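Local coordinates for protein DNA ligase (Aquifex aeolicus, PDB 3QWU) that probably joins nucleic acid ends as an ATP-dependent ligase, and binds adenosine and calcium, at residues A[103-106]-A[107-110]. Residues are numbered along the deposited sequence; the frame is centred on the assembly and turned at random.
Sequences FICP and FTTD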
ATOM      1  N   PHE A 103      -4.980 -11.203 -25.133  1.00 43.65           N
ATOM      2  CA  PHE A 103      -5.060 -12.621 -25.406  1.00 43.86           C
ATOM      3  C   PHE A 103      -6.419 -12.961 -26.027  1.00 43.53           C
ATOM      4  O   PHE A 103      -7.443 -12.307 -25.756  1.00 41.99           O
ATOM      5  CB  PHE A 103      -4.910 -13.433 -24.143  1.00 43.68           C
ATOM      6  CG  PHE A 103      -3.599 -13.256 -23.441  1.00 46.39           C
ATOM      7  CD1 PHE A 103      -2.491 -14.006 -23.817  1.00 46.39           C
ATOM      8  CD2 PHE A 103      -3.489 -12.371 -22.366  1.00 47.64           C
ATOM      9  CE1 PHE A 103      -1.292 -13.885 -23.158  1.00 48.12           C
ATOM     10  CE2 PHE A 103      -2.263 -12.231 -21.694  1.00 48.73           C
ATOM     11  CZ  PHE A 103      -1.167 -13.004 -22.104  1.00 50.46           C
ATOM     12  N   ILE A 104      -6.442 -14.013 -26.835  1.00 43.87           N
ATOM     13  CA  ILE A 104      -7.717 -14.571 -27.270  1.00 43.30           C
ATOM     14  C   ILE A 104      -8.234 -15.378 -26.106  1.00 41.87           C
ATOM     15  O   ILE A 104      -7.633 -16.375 -25.722  1.00 40.95           O
ATOM     16  CB  ILE A 104      -7.601 -15.446 -28.539  1.00 44.01           C
ATOM     17  CG1 ILE A 104      -7.031 -14.607 -29.685  1.00 45.59           C
ATOM     18  CG2 ILE A 104      -8.977 -15.978 -28.957  1.00 44.78           C
ATOM     19  CD1 ILE A 104      -6.885 -15.371 -30.951  1.00 48.27           C
ATOM     20  N   CYS A 105      -9.356 -14.912 -25.554  1.00 40.99           N
ATOM     21  CA  CYS A 105      -9.954 -15.502 -24.355  1.00 39.70           C
ATOM     22  C   CYS A 105     -10.700 -16.753 -24.748  1.00 39.93           C
ATOM     23  O   CYS A 105     -11.681 -16.677 -25.494  1.00 39.92           O
ATOM     24  CB  CYS A 105     -10.941 -14.554 -23.712  1.00 37.86           C
ATOM     25  SG  CYS A 105     -11.656 -15.338 -22.226  1.00 38.84           S
ATOM     26  N   PRO A 106     -10.241 -17.909 -24.266  1.00 40.20           N
ATOM     27  CA  PRO A 106     -10.894 -19.167 -24.621  1.00 39.82           C
ATOM     28  C   PRO A 106     -12.317 -19.281 -24.060  1.00 38.62           C
ATOM     29  O   PRO A 106     -13.182 -19.897 -24.670  1.00 38.46           O
ATOM     30  CB  PRO A 106      -9.972 -20.242 -24.006  1.00 40.63           C
ATOM     31  CG  PRO A 106      -8.770 -19.563 -23.569  1.00 41.63           C
ATOM     32  CD  PRO A 106      -9.035 -18.116 -23.438  1.00 41.19           C
ATOM     33  N   PHE A 107     -12.560 -18.675 -22.906  1.00 37.09           N
ATOM     34  CA  PHE A 107     -13.890 -18.720 -22.334  1.00 35.93           C
ATOM     35  C   PHE A 107     -14.827 -17.803 -23.103  1.00 34.30           C
ATOM     36  O   PHE A 107     -15.857 -18.273 -23.603  1.00 34.88           O
ATOM     37  CB  PHE A 107     -13.865 -18.354 -20.853  1.00 35.22           C
ATOM     38  CG  PHE A 107     -15.217 -18.030 -20.280  1.00 35.28           C
ATOM     39  CD1 PHE A 107     -16.077 -19.024 -19.917  1.00 36.50           C
ATOM     40  CD2 PHE A 107     -15.607 -16.722 -20.102  1.00 37.01           C
ATOM     41  CE1 PHE A 107     -17.286 -18.742 -19.359  1.00 37.50           C
ATOM     42  CE2 PHE A 107     -16.834 -16.425 -19.577  1.00 36.77           C
ATOM     43  CZ  PHE A 107     -17.672 -17.440 -19.187  1.00 38.41           C
ATOM     44  N   THR A 108     -14.485 -16.517 -23.195  1.00 33.04           N
ATOM     45  CA  THR A 108     -15.321 -15.531 -23.911  1.00 31.66           C
ATOM     46  C   THR A 108     -15.532 -15.945 -25.369  1.00 32.77           C
ATOM     47  O   THR A 108     -16.645 -15.874 -25.867  1.00 33.22           O
ATOM     48  CB  THR A 108     -14.729 -14.078 -23.877  1.00 31.36           C
ATOM     49  OG1 THR A 108     -14.225 -13.793 -22.569  1.00 25.46           O
ATOM     50  CG2 THR A 108     -15.790 -12.995 -24.370  1.00 28.00           C
ATOM     51  N   THR A 109     -14.484 -16.371 -26.057  1.00 35.15           N
ATOM     52  CA  THR A 109     -14.622 -16.861 -27.447  1.00 36.55           C
ATOM     53  C   THR A 109     -15.537 -18.097 -27.573  1.00 38.34           C
ATOM     54  O   THR A 109     -16.325 -18.175 -28.497  1.00 38.70           O
ATOM     55  CB  THR A 109     -13.267 -17.232 -28.085  1.00 37.56           C
ATOM     56  OG1 THR A 109     -12.423 -16.108 -28.037  1.00 35.18           O
ATOM     57  CG2 THR A 109     -13.453 -17.694 -29.555  1.00 36.54           C
ATOM     58  N   ASP A 110     -15.399 -19.063 -26.666  1.00 40.03           N
ATOM     59  CA  ASP A 110     -16.286 -20.241 -26.633  1.00 40.74           C
ATOM     60  C   ASP A 110     -17.760 -19.836 -26.458  1.00 40.07           C
ATOM     61  O   ASP A 110     -18.671 -20.383 -27.067  1.00 40.99           O
ATOM     62  CB  ASP A 110     -15.857 -21.129 -25.452  1.00 41.49           C
ATOM     63  CG  ASP A 110     -16.769 -22.327 -25.241  1.00 42.43           C
ATOM     64  OD1 ASP A 110     -17.922 -22.116 -24.829  1.00 42.89           O
ATOM     65  OD2 ASP A 110     -16.335 -23.472 -25.474  1.00 43.29           O
TER
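C105 caps the first turn of the helix that starts at P106: its SG accepts the backbone N-H of T108 at 3.2 Å, nearly straight at 168°. This is an N-cap bond with a thiol where serine, threonine or aspartate more often serves. A chi1 of 180° carries the sulfur away from the backbone N of C105 and over the start of the helix, where it also meets CB of F107 at 4.0 Å. T108 OG1 lies 3.0 Å from C105 SG and is hydrogen-bonded to Y84 OH. Replacing C105 by alanine removes the sulfur and would probably leave the N-H of T108 without its acceptor and open a gap beside CB of F107. The carbonyl of the same cysteine is gripped twice by T109: the backbone N of T109 reaches C105 O at 2.9 Å as the first i to i+4 bond, and T109 OG1 donates to C105 O at 2.7 Å from the opposite face of the carbonyl plane. The T109 hydroxyl stands beside its own backbone N (chi1 -57°), which turns it back toward this oxygen; it is bonded to A97 N as well, and I104 CG2 packs against T109 OG1 at 3.6 Å. One residue on, D110 N bonds to P106 O at 3.1 Å from above the carbonyl plane, while the D110 carboxylate points elsewhere, to N315 and the backbone N of R311 and K312. P106, with no N-H to offer, fits the first turn, and its ring packs on A318 and L322 of helix 313-325. The turn thus links strand 94-98, through A97, to helix 106-115, which also packs on strand 84-91, met by F107 and T108, and on helix 313-325, met by P106.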